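Local coordinates for ribosome biogenesis GTPase A (Thermotoga maritima, PDB 3CNN), which binds GTP and probably hydrolyses it, and probably acts in a late step of 50S ribosomal subunit assembly, binding 23S rRNA, at residues A[30-35]-A[56-61]; A[50-55]-A[79-84]; A[106-111]-A[154-159]. All blocks are in the same frame, centred on the assembly; numbering follows the deposited sequence.

Contact 1: residues A[30-35]-A[56-61]. With GTP (guanosine-5'-triphosphate), chain B.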
loop_
_atom_site.group_PDB
_atom_site.type_symbol
_atom_site.label_atom_id
_atom_site.label_comp_id
_atom_site.label_asym_id
_atom_site.label_seq_id
_atom_site.Cartn_x
_atom_site.Cartn_y
_atom_site.Cartn_z
ATOM N N ASP A 30 -2.918 -0.441 1.190
ATOM C CA ASP A 30 -2.901 1.004 1.062
ATOM C C ASP A 30 -4.372 1.378 0.909
ATOM O O ASP A 30 -5.068 0.791 0.085
ATOM C CB ASP A 30 -2.031 1.428 -0.136
ATOM C CG ASP A 30 -1.680 2.921 -0.127
ATOM O OD1 ASP A 30 -2.577 3.751 0.051
ATOM O OD2 ASP A 30 -0.499 3.289 -0.313
ATOM N N ALA A 31 -4.866 2.293 1.746
ATOM C CA ALA A 31 -6.294 2.713 1.695
ATOM C C ALA A 31 -6.670 3.361 0.369
ATOM O O ALA A 31 -7.848 3.371 -0.015
ATOM C CB ALA A 31 -6.645 3.663 2.870
ATOM N N ARG A 32 -5.672 3.908 -0.321
ATOM C CA ARG A 32 -5.875 4.570 -1.628
ATOM C C ARG A 32 -6.201 3.563 -2.713
ATOM O O ARG A 32 -6.851 3.892 -3.701
ATOM C CB ARG A 32 -4.639 5.380 -2.023
ATOM C CG ARG A 32 -4.259 6.458 -1.016
ATOM C CD ARG A 32 -2.950 7.133 -1.344
ATOM N NE ARG A 32 -1.787 6.242 -1.210
ATOM C CZ ARG A 32 -0.571 6.555 -1.639
ATOM N NH1 ARG A 32 -0.372 7.736 -2.211
ATOM N NH2 ARG A 32 0.446 5.711 -1.489
ATOM N N ALA A 33 -5.745 2.329 -2.531
ATOM C CA ALA A 33 -5.993 1.283 -3.502
ATOM C C ALA A 33 -6.147 -0.066 -2.780
ATOM O O ALA A 33 -5.232 -0.881 -2.813
ATOM C CB ALA A 33 -4.853 1.244 -4.557
ATOM N N PRO A 34 -7.295 -0.280 -2.089
ATOM C CA PRO A 34 -7.543 -1.521 -1.346
ATOM C C PRO A 34 -7.638 -2.820 -2.156
ATOM O O PRO A 34 -7.325 -3.882 -1.598
ATOM C CB PRO A 34 -8.850 -1.229 -0.593
ATOM C CG PRO A 34 -8.899 0.276 -0.527
ATOM C CD PRO A 34 -8.395 0.677 -1.870
ATOM N N PHE A 35 -8.059 -2.756 -3.427
ATOM C CA PHE A 35 -8.061 -3.939 -4.297
ATOM C C PHE A 35 -6.671 -4.261 -4.851
ATOM O O PHE A 35 -6.176 -5.386 -4.707
ATOM C CB PHE A 35 -9.036 -3.785 -5.460
ATOM C CG PHE A 35 -10.467 -4.066 -5.109
ATOM C CD1 PHE A 35 -10.800 -4.955 -4.081
ATOM C CD2 PHE A 35 -11.494 -3.466 -5.831
ATOM C CE1 PHE A 35 -12.141 -5.215 -3.767
ATOM C CE2 PHE A 35 -12.834 -3.724 -5.532
ATOM C CZ PHE A 35 -13.158 -4.594 -4.504
ATOM N N VAL A 56 -4.081 6.343 5.775
ATOM C CA VAL A 56 -5.348 7.062 5.562
ATOM C C VAL A 56 -5.090 8.564 5.588
ATOM O O VAL A 56 -5.936 9.365 5.148
ATOM C CB VAL A 56 -6.486 6.670 6.565
ATOM C CG1 VAL A 56 -6.842 5.197 6.435
ATOM C CG2 VAL A 56 -6.135 7.042 8.007
ATOM N N ASP A 57 -3.895 8.923 6.070
ATOM C CA ASP A 57 -3.486 10.313 6.198
ATOM C C ASP A 57 -3.264 10.973 4.834
ATOM O O ASP A 57 -3.427 12.189 4.691
ATOM C CB ASP A 57 -2.240 10.440 7.095
ATOM C CG ASP A 57 -1.057 9.639 6.587
ATOM O OD1 ASP A 57 -1.272 8.483 6.193
ATOM O OD2 ASP A 57 0.087 10.162 6.575
ATOM N N ILE A 58 -2.908 10.162 3.836
ATOM C CA ILE A 58 -2.674 10.658 2.479
ATOM C C ILE A 58 -3.727 10.149 1.487
ATOM O O ILE A 58 -3.544 10.253 0.273
ATOM C CB ILE A 58 -1.230 10.356 1.995
ATOM C CG1 ILE A 58 -0.947 8.838 2.001
ATOM C CG2 ILE A 58 -0.213 11.141 2.841
ATOM C CD1 ILE A 58 0.356 8.450 1.382
ATOM N N ALA A 59 -4.829 9.619 2.019
ATOM C CA ALA A 59 -5.926 9.075 1.209
ATOM C C ALA A 59 -7.174 9.941 1.258
ATOM O O ALA A 59 -7.436 10.611 2.256
ATOM C CB ALA A 59 -6.269 7.654 1.655
ATOM N N ASP A 60 -7.958 9.917 0.184
ATOM C CA ASP A 60 -9.249 10.597 0.186
ATOM C C ASP A 60 -10.210 10.006 1.233
ATOM O O ASP A 60 -10.731 8.894 1.066
ATOM C CB ASP A 60 -9.911 10.554 -1.188
ATOM C CG ASP A 60 -11.279 11.196 -1.168
ATOM O OD1 ASP A 60 -12.292 10.467 -1.268
ATOM O OD2 ASP A 60 -11.349 12.427 -0.980
ATOM N N GLU A 61 -10.451 10.782 2.287
ATOM C CA GLU A 61 -11.247 10.366 3.446
ATOM C C GLU A 61 -12.631 9.762 3.168
ATOM O O GLU A 61 -12.999 8.749 3.792
ATOM C CB GLU A 61 -11.346 11.512 4.443
ATOM C CG GLU A 61 -10.084 11.686 5.260
ATOM C CD GLU A 61 -10.008 13.041 5.929
ATOM O OE1 GLU A 61 -10.087 14.068 5.211
ATOM O OE2 GLU A 61 -9.857 13.080 7.170
HETATM P PG GTP B . 8.711 -3.037 1.825
HETATM O O1G GTP B . 7.845 -4.297 1.740
HETATM O O2G GTP B . 9.124 -2.625 0.419
HETATM O O3G GTP B . 9.992 -3.266 2.617
HETATM O O3B GTP B . 7.945 -1.787 2.513
HETATM P PB GTP B . 7.065 -1.886 3.862
HETATM O O1B GTP B . 5.772 -2.614 3.569
HETATM O O2B GTP B . 7.838 -2.544 4.978
HETATM O O3A GTP B . 6.717 -0.358 4.105
HETATM P PA GTP B . 7.527 0.761 4.886
HETATM O O1A GTP B . 7.038 0.799 6.311
HETATM O O2A GTP B . 9.021 0.699 4.745
HETATM O "O5'" GTP B . 6.913 2.066 4.170
HETATM C "C5'" GTP B . 7.338 2.513 2.901
HETATM C "C4'" GTP B . 7.189 4.025 2.893
HETATM O "O4'" GTP B . 5.882 4.370 3.298
HETATM C "C3'" GTP B . 8.122 4.688 3.878
HETATM O "O3'" GTP B . 8.658 5.843 3.266
HETATM C "C2'" GTP B . 7.235 5.066 5.042
HETATM O "O2'" GTP B . 7.720 6.233 5.652
HETATM C "C1'" GTP B . 5.894 5.288 4.372
HETATM N N9 GTP B . 4.698 5.051 5.219
HETATM C C8 GTP B . 4.406 3.933 5.980
HETATM N N7 GTP B . 3.211 4.130 6.571
HETATM C C5 GTP B . 2.737 5.356 6.219
HETATM C C6 GTP B . 1.569 6.046 6.534
HETATM O O6 GTP B . 0.731 5.547 7.294
HETATM N N1 GTP B . 1.348 7.307 5.996
HETATM C C2 GTP B . 2.294 7.868 5.152
HETATM N N2 GTP B . 2.097 9.073 4.635
HETATM N N3 GTP B . 3.445 7.169 4.839
HETATM C C4 GTP B . 3.664 5.938 5.364
HETATM O O HOH W 1 -2.168 10.389 -1.973
#
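Arg32 and Ile58 meet where two loops of the G domain pack together: 30-35 begins with the Asp-Ala-Arg-Ala-Pro run, the DARXP motif of this GTPase family, and 56-61 carries the end of the NKXD guanine-recognition motif. The apolar contact has two layers. Ile58 CD1 stands over the centre of one face of the Arg32 guanidinium, 3.7 Å from CZ; with chi2 at 172° the Ile58 branch is extended and brings its terminal methyl over the flat cation. Nearer the backbone, Ala59 CB rests against Arg32 CG at 3.6 Å, and Ala31 CB touches Val56 CG1 at 3.9 Å.

The ionic part lies within 30-35. Arg32 bends at chi3 (-67°), which folds the guanidinium back onto Asp30 for a side-on, two-nitrogen grip: NE donates to OD1 and NH2 to OD2, both carboxylate oxygens lying almost in the guanidinium plane. Asp30 OD1 also accepts from the backbone N of Arg32, closing an Asx turn within the type I turn from Asp30 to Ala33. With NH1 and NH2 also bonded to the carbonyls of Val235 and Ala236, the guanidinium is fixed in rotation, flat beneath Ile58. A water joins the loops, accepting from Arg32 NH1 and lying 2.6 Å from Ile58 O.

A further pair of polar interactions is with the nucleotide. Asp57 reads the guanine by its N-H groups, a choice that distinguishes this base from adenine, and Ile58 CG2 lies 3.6 Å from GTP N2. Asp57 OD1 accepts a hydrogen bond from GTP N1 at 2.9 Å, nearly straight, while Asp57 OD2 accepts one from GTP N2 at 3.0 Å in a more bent bond (140°).

Contact 2: residues A[50-55]-A[79-84]. With GTP (guanosine-5'-triphosphate), chain B.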
loop_
_atom_site.group_PDB
_atom_site.type_symbol
_atom_site.label_atom_id
_atom_site.label_comp_id
_atom_site.label_asym_id
_atom_site.label_seq_id
_atom_site.Cartn_x
_atom_site.Cartn_y
_atom_site.Cartn_z
ATOM N N ILE A 50 -7.160 -9.903 9.534
ATOM C CA ILE A 50 -7.563 -8.499 9.690
ATOM C C ILE A 50 -7.098 -7.700 8.457
ATOM O O ILE A 50 -5.908 -7.718 8.124
ATOM C CB ILE A 50 -6.935 -7.852 10.966
ATOM C CG1 ILE A 50 -7.283 -8.659 12.231
ATOM C CG2 ILE A 50 -7.392 -6.395 11.138
ATOM C CD1 ILE A 50 -6.459 -8.267 13.469
ATOM N N ILE A 51 -8.028 -7.017 7.781
ATOM C CA ILE A 51 -7.643 -6.083 6.713
ATOM C C ILE A 51 -7.327 -4.731 7.319
ATOM O O ILE A 51 -8.190 -4.073 7.906
ATOM C CB ILE A 51 -8.684 -5.957 5.562
ATOM C CG1 ILE A 51 -8.779 -7.283 4.782
ATOM C CG2 ILE A 51 -8.285 -4.810 4.603
ATOM C CD1 ILE A 51 -10.072 -7.486 4.027
ATOM N N LEU A 52 -6.070 -4.335 7.194
ATOM C CA LEU A 52 -5.630 -3.072 7.712
ATOM C C LEU A 52 -5.464 -2.104 6.534
ATOM O O LEU A 52 -4.654 -2.354 5.632
ATOM C CB LEU A 52 -4.329 -3.272 8.498
ATOM C CG LEU A 52 -3.778 -2.113 9.330
ATOM C CD1 LEU A 52 -2.639 -2.581 10.228
ATOM C CD2 LEU A 52 -3.294 -0.973 8.435
ATOM N N LEU A 53 -6.276 -1.038 6.522
ATOM C CA LEU A 53 -6.186 0.013 5.505
ATOM C C LEU A 53 -5.252 1.113 5.964
ATOM O O LEU A 53 -5.640 2.014 6.711
ATOM C CB LEU A 53 -7.550 0.574 5.130
ATOM C CG LEU A 53 -8.551 -0.436 4.572
ATOM C CD1 LEU A 53 -9.858 0.251 4.312
ATOM C CD2 LEU A 53 -8.028 -1.122 3.294
ATOM N N ASN A 54 -4.010 1.027 5.498
ATOM C CA ASN A 54 -2.956 1.908 5.954
ATOM C C ASN A 54 -2.895 3.229 5.162
ATOM O O ASN A 54 -3.486 3.345 4.094
ATOM C CB ASN A 54 -1.620 1.157 5.891
ATOM C CG ASN A 54 -0.604 1.712 6.835
ATOM O OD1 ASN A 54 -0.952 2.239 7.869
ATOM N ND2 ASN A 54 0.660 1.588 6.489
ATOM N N LYS A 55 -2.201 4.214 5.728
ATOM C CA LYS A 55 -1.888 5.488 5.083
ATOM C C LYS A 55 -3.132 6.340 4.828
ATOM O O LYS A 55 -3.234 6.976 3.771
ATOM C CB LYS A 55 -1.119 5.270 3.767
ATOM C CG LYS A 55 0.182 4.497 3.893
ATOM C CD LYS A 55 0.964 4.542 2.579
ATOM C CE LYS A 55 2.319 3.875 2.694
ATOM N NZ LYS A 55 2.990 3.674 1.372
ATOM N N ILE A 79 -9.831 -2.605 9.653
ATOM C CA ILE A 79 -9.497 -1.367 10.375
ATOM C C ILE A 79 -8.739 -0.377 9.470
ATOM O O ILE A 79 -8.277 -0.752 8.386
ATOM C CB ILE A 79 -8.652 -1.637 11.646
ATOM C CG1 ILE A 79 -7.361 -2.371 11.278
ATOM C CG2 ILE A 79 -9.465 -2.418 12.682
ATOM C CD1 ILE A 79 -6.148 -1.924 12.064
ATOM N N THR A 80 -8.638 0.879 9.918
ATOM C CA THR A 80 -7.860 1.911 9.231
ATOM C C THR A 80 -6.870 2.558 10.199
ATOM O O THR A 80 -7.166 2.693 11.392
ATOM C CB THR A 80 -8.753 3.040 8.628
ATOM O OG1 THR A 80 -9.255 3.878 9.672
ATOM C CG2 THR A 80 -9.929 2.481 7.794
ATOM N N THR A 81 -5.704 2.965 9.695
ATOM C CA THR A 81 -4.673 3.595 10.528
ATOM C C THR A 81 -3.633 4.289 9.663
ATOM O O THR A 81 -3.753 4.299 8.452
ATOM C CB THR A 81 -4.000 2.561 11.469
ATOM O OG1 THR A 81 -3.083 3.211 12.364
ATOM C CG2 THR A 81 -3.278 1.483 10.667
ATOM N N HIS A 82 -2.619 4.872 10.302
ATOM C CA HIS A 82 -1.488 5.508 9.629
ATOM C C HIS A 82 -0.318 5.670 10.615
ATOM O O HIS A 82 -0.512 5.575 11.813
ATOM C CB HIS A 82 -1.900 6.862 9.028
ATOM C CG HIS A 82 -2.305 7.884 10.046
ATOM N ND1 HIS A 82 -1.447 8.862 10.506
ATOM C CD2 HIS A 82 -3.481 8.084 10.691
ATOM C CE1 HIS A 82 -2.073 9.609 11.399
ATOM N NE2 HIS A 82 -3.307 9.159 11.526
ATOM N N LYS A 83 0.885 5.879 10.087
ATOM C CA LYS A 83 2.102 6.217 10.847
ATOM C C LYS A 83 1.862 6.982 12.155
ATOM O O LYS A 83 2.271 6.533 13.225
ATOM C CB LYS A 83 3.012 7.095 9.982
ATOM C CG LYS A 83 4.146 6.393 9.309
ATOM C CD LYS A 83 5.343 7.322 9.098
ATOM C CE LYS A 83 5.118 8.401 8.027
ATOM N NZ LYS A 83 4.362 9.623 8.489
ATOM N N GLY A 84 1.204 8.139 12.050
ATOM C CA GLY A 84 1.034 9.054 13.178
ATOM C C GLY A 84 0.122 8.583 14.301
ATOM O O GLY A 84 0.120 9.157 15.389
HETATM P PG GTP B . 8.711 -3.037 1.825
HETATM O O1G GTP B . 7.845 -4.297 1.740
HETATM O O2G GTP B . 9.124 -2.625 0.419
HETATM O O3G GTP B . 9.992 -3.266 2.617
HETATM O O3B GTP B . 7.945 -1.787 2.513
HETATM P PB GTP B . 7.065 -1.886 3.862
HETATM O O1B GTP B . 5.772 -2.614 3.569
HETATM O O2B GTP B . 7.838 -2.544 4.978
HETATM O O3A GTP B . 6.717 -0.358 4.105
HETATM P PA GTP B . 7.527 0.761 4.886
HETATM O O1A GTP B . 7.038 0.799 6.311
HETATM O O2A GTP B . 9.021 0.699 4.745
HETATM O "O5'" GTP B . 6.913 2.066 4.170
HETATM C "C5'" GTP B . 7.338 2.513 2.901
HETATM C "C4'" GTP B . 7.189 4.025 2.893
HETATM O "O4'" GTP B . 5.882 4.370 3.298
HETATM C "C3'" GTP B . 8.122 4.688 3.878
HETATM O "O3'" GTP B . 8.658 5.843 3.266
HETATM C "C2'" GTP B . 7.235 5.066 5.042
HETATM O "O2'" GTP B . 7.720 6.233 5.652
HETATM C "C1'" GTP B . 5.894 5.288 4.372
HETATM N N9 GTP B . 4.698 5.051 5.219
HETATM C C8 GTP B . 4.406 3.933 5.980
HETATM N N7 GTP B . 3.211 4.130 6.571
HETATM C C5 GTP B . 2.737 5.356 6.219
HETATM C C6 GTP B . 1.569 6.046 6.534
HETATM O O6 GTP B . 0.731 5.547 7.294
HETATM N N1 GTP B . 1.348 7.307 5.996
HETATM C C2 GTP B . 2.294 7.868 5.152
HETATM N N2 GTP B . 2.097 9.073 4.635
HETATM N N3 GTP B . 3.445 7.169 4.839
HETATM C C4 GTP B . 3.664 5.938 5.364
#
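Asn54 turns the OD1 of its flat carboxamide toward Thr81 CG2, 3.7 Å away, and sends ND2 to the carbonyl of Thr110 in the P-loop. The other flat group is the guanine of GTP, held between two lysine chains. Lys55 runs extended over one face, its CG 3.4 Å from GTP C6, and its NZ goes on to the carbonyl of Asn109. Lys83 bends across the opposite face, its CG 3.6 Å from GTP C5. At the rim of the base, GTP O6 accepts from the backbone N of Lys83 at 2.8 Å, the donor approaching from above the ring plane on the Lys83 side. A main-chain amide on O6 is the usual role of the G5 loop, while Asn54 and Lys55 open the NKXD motif.

Parallel strand pairing sets these loops side by side. Ile51 O accepts from Ile79 N, Leu53 N donates almost straight to Ile79 O (175°), and Leu53 O accepts from Thr81 N at 3.1 Å. Ile79 CD1 packs on Leu52 CG at 3.6 Å, and Leu52 CG also lies 3.9 Å from Thr81 CG2.

Strand 78-80 is the outermost on this side of the sheet, with 48-54 between it and 24-30. Leu52 and Asn54 lean on Ile115 of helix 112-120, whereas Leu53 and Thr80 face helix 61-73, the crossover of this beta-alpha-beta unit.

Contact 3: residues A[106-111]-A[154-159]. With GTP (guanosine-5'-triphosphate), chain B.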
loop_
_atom_site.group_PDB
_atom_site.type_symbol
_atom_site.label_atom_id
_atom_site.label_comp_id
_atom_site.label_asym_id
_atom_site.label_seq_id
_atom_site.Cartn_x
_atom_site.Cartn_y
_atom_site.Cartn_z
ATOM N N GLY A 106 1.791 -8.281 3.293
ATOM C CA GLY A 106 1.335 -7.366 2.252
ATOM C C GLY A 106 2.291 -7.251 1.080
ATOM O O GLY A 106 3.455 -7.681 1.149
ATOM N N VAL A 107 1.790 -6.647 0.001
ATOM C CA VAL A 107 2.612 -6.337 -1.173
ATOM C C VAL A 107 3.636 -5.282 -0.768
ATOM O O VAL A 107 3.496 -4.678 0.291
ATOM C CB VAL A 107 1.732 -5.953 -2.414
ATOM C CG1 VAL A 107 0.708 -7.064 -2.703
ATOM C CG2 VAL A 107 1.034 -4.592 -2.228
ATOM N N PRO A 108 4.708 -5.099 -1.561
ATOM C CA PRO A 108 5.727 -4.136 -1.140
ATOM C C PRO A 108 5.191 -2.727 -0.856
ATOM O O PRO A 108 4.192 -2.308 -1.452
ATOM C CB PRO A 108 6.680 -4.091 -2.345
ATOM C CG PRO A 108 6.534 -5.438 -2.998
ATOM C CD PRO A 108 5.068 -5.761 -2.834
ATOM N N ASN A 109 5.865 -2.031 0.059
ATOM C CA ASN A 109 5.719 -0.587 0.290
ATOM C C ASN A 109 4.495 -0.123 1.096
ATOM O O ASN A 109 4.360 1.066 1.369
ATOM C CB ASN A 109 5.800 0.179 -1.047
ATOM C CG ASN A 109 6.124 1.649 -0.854
ATOM O OD1 ASN A 109 7.104 1.990 -0.208
ATOM N ND2 ASN A 109 5.295 2.519 -1.405
ATOM N N THR A 110 3.615 -1.044 1.490
ATOM C CA THR A 110 2.347 -0.664 2.146
ATOM C C THR A 110 2.478 -0.190 3.605
ATOM O O THR A 110 1.501 0.302 4.215
ATOM C CB THR A 110 1.295 -1.756 1.998
ATOM O OG1 THR A 110 1.755 -2.949 2.664
ATOM C CG2 THR A 110 1.064 -2.054 0.506
ATOM N N GLY A 111 3.691 -0.309 4.147
ATOM C CA GLY A 111 3.997 0.223 5.476
ATOM C C GLY A 111 4.146 -0.848 6.545
ATOM O O GLY A 111 3.881 -0.590 7.723
ATOM N N ILE A 154 6.438 -10.526 2.481
ATOM C CA ILE A 154 6.224 -9.668 1.319
ATOM C C ILE A 154 5.589 -10.491 0.214
ATOM O O ILE A 154 6.162 -11.490 -0.227
ATOM C CB ILE A 154 7.539 -9.004 0.842
ATOM C CG1 ILE A 154 8.136 -8.175 1.986
ATOM C CG2 ILE A 154 7.292 -8.128 -0.386
ATOM C CD1 ILE A 154 9.632 -7.849 1.874
ATOM N N LEU A 155 4.395 -10.083 -0.213
ATOM C CA LEU A 155 3.701 -10.759 -1.312
ATOM C C LEU A 155 3.870 -10.045 -2.647
ATOM O O LEU A 155 3.640 -8.846 -2.774
ATOM C CB LEU A 155 2.207 -10.931 -1.027
ATOM C CG LEU A 155 1.783 -11.381 0.372
ATOM C CD1 LEU A 155 0.364 -10.975 0.615
ATOM C CD2 LEU A 155 1.961 -12.871 0.583
ATOM N N TYR A 156 4.275 -10.816 -3.641
ATOM C CA TYR A 156 4.297 -10.375 -5.019
ATOM C C TYR A 156 3.167 -11.108 -5.699
ATOM O O TYR A 156 2.967 -12.299 -5.453
ATOM C CB TYR A 156 5.639 -10.727 -5.656
ATOM C CG TYR A 156 6.811 -10.156 -4.888
ATOM C CD1 TYR A 156 7.334 -8.905 -5.203
ATOM C CD2 TYR A 156 7.379 -10.858 -3.827
ATOM C CE1 TYR A 156 8.410 -8.375 -4.491
ATOM C CE2 TYR A 156 8.449 -10.334 -3.114
ATOM C CZ TYR A 156 8.957 -9.095 -3.451
ATOM O OH TYR A 156 10.019 -8.581 -2.740
ATOM N N LYS A 157 2.403 -10.397 -6.517
ATOM C CA LYS A 157 1.314 -11.032 -7.244
ATOM C C LYS A 157 1.429 -10.879 -8.757
ATOM O O LYS A 157 2.229 -10.080 -9.241
ATOM C CB LYS A 157 -0.064 -10.597 -6.719
ATOM C CG LYS A 157 -0.271 -9.112 -6.503
ATOM C CD LYS A 157 -1.765 -8.819 -6.517
ATOM C CE LYS A 157 -2.123 -7.714 -5.570
ATOM N NZ LYS A 157 -3.597 -7.583 -5.491
ATOM N N ASN A 158 0.642 -11.670 -9.490
ATOM C CA ASN A 158 0.714 -11.669 -10.951
ATOM C C ASN A 158 0.032 -10.447 -11.561
ATOM O O ASN A 158 -1.123 -10.124 -11.241
ATOM C CB ASN A 158 0.240 -13.011 -11.559
ATOM C CG ASN A 158 -1.115 -12.921 -12.266
ATOM O OD1 ASN A 158 -2.168 -12.861 -11.622
ATOM N ND2 ASN A 158 -1.092 -12.951 -13.602
ATOM N N ILE A 159 0.789 -9.749 -12.403
ATOM C CA ILE A 159 0.313 -8.537 -13.047
ATOM C C ILE A 159 0.300 -8.645 -14.561
ATOM O O ILE A 159 1.266 -8.248 -15.215
ATOM C CB ILE A 159 1.181 -7.283 -12.701
ATOM C CG1 ILE A 159 1.635 -7.280 -11.238
ATOM C CG2 ILE A 159 0.420 -6.005 -13.057
ATOM C CD1 ILE A 159 2.966 -6.592 -11.024
HETATM P PG GTP B . 8.711 -3.037 1.825
HETATM O O1G GTP B . 7.845 -4.297 1.740
HETATM O O2G GTP B . 9.124 -2.625 0.419
HETATM O O3G GTP B . 9.992 -3.266 2.617
HETATM O O3B GTP B . 7.945 -1.787 2.513
HETATM P PB GTP B . 7.065 -1.886 3.862
HETATM O O1B GTP B . 5.772 -2.614 3.569
HETATM O O2B GTP B . 7.838 -2.544 4.978
HETATM O O3A GTP B . 6.717 -0.358 4.105
HETATM P PA GTP B . 7.527 0.761 4.886
HETATM O O1A GTP B . 7.038 0.799 6.311
HETATM O O2A GTP B . 9.021 0.699 4.745
HETATM O "O5'" GTP B . 6.913 2.066 4.170
HETATM C "C5'" GTP B . 7.338 2.513 2.901
HETATM C "C4'" GTP B . 7.189 4.025 2.893
HETATM O "O4'" GTP B . 5.882 4.370 3.298
HETATM C "C3'" GTP B . 8.122 4.688 3.878
HETATM O "O3'" GTP B . 8.658 5.843 3.266
HETATM C "C2'" GTP B . 7.235 5.066 5.042
HETATM O "O2'" GTP B . 7.720 6.233 5.652
HETATM C "C1'" GTP B . 5.894 5.288 4.372
HETATM N N9 GTP B . 4.698 5.051 5.219
HETATM C C8 GTP B . 4.406 3.933 5.980
HETATM N N7 GTP B . 3.211 4.130 6.571
HETATM C C5 GTP B . 2.737 5.356 6.219
HETATM C C6 GTP B . 1.569 6.046 6.534
HETATM O O6 GTP B . 0.731 5.547 7.294
HETATM N N1 GTP B . 1.348 7.307 5.996
HETATM C C2 GTP B . 2.294 7.868 5.152
HETATM N N2 GTP B . 2.097 9.073 4.635
HETATM N N3 GTP B . 3.445 7.169 4.839
HETATM C C4 GTP B . 3.664 5.938 5.364
#
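With CG1 of Ile154 turned opposite its carbonyl carbon (chi1 -59°), its CG2 is left opposite the backbone N, where it meets Pro108 CG at 3.8 Å. The same turn carries CG1 toward the gamma-phosphate, 3.9 Å from GTP O1G. Tyr156 has a similar first torsion (chi1 -56°), which swings the ring back so that CE1 also comes to 3.8 Å from Pro108 CG; the aliphatic branch and the ring carbon meet the proline tip from the same side.

Beside this apolar contact the backbones continue a parallel strand pairing for one more step. Leu155 N donates to Gly106 O at 2.9 Å, reaching the oxygen from well above its carbonyl plane. Leu155 O in turn receives a short CA-H contact from Val107 CA, 3.1 Å away, and also lies against Val107 CG1 and Pro108 CD. Lys157, bent at chi3, passes Val107, its CE 4.1 Å from Val107 CG1.

The type II turn from Val107 to Thr110, with Pro108 in it, curls round the phosphates. Gly111 N donates to GTP O1B at 3.2 Å and more weakly to O3A, while Asn109 N makes a weak bond to O3B. Lys112 NZ, which is hydrogen-bonded to GTP, also bonds to Val107 O. Such a strand-loop-helix wrap is the P-loop (Walker A, G1) of GTPases, here paired with the segment that follows Gly153, the last residue of the DXXG (G3) motif.

Overall arrangement
The three contacts lie at the strand ends of a single mixed sheet and all touch the same GTP. Contacts 1 and 2 have centres 9 Å apart and alternate along the chain; both depend on strand 48-54, and Ala31 N probably bonds to Asn54 O. Together they form the base end of the site. Contact 3, about 16 Å from each of the others, follows later in the chain, where strands 101-106 and 147-154 end at the phosphates. Asn54 and Lys55 bridge the two ends through Thr110 and Asn109. Guanine recognition thus precedes the P-loop in sequence, the circular permutation that defines CP-type G domains.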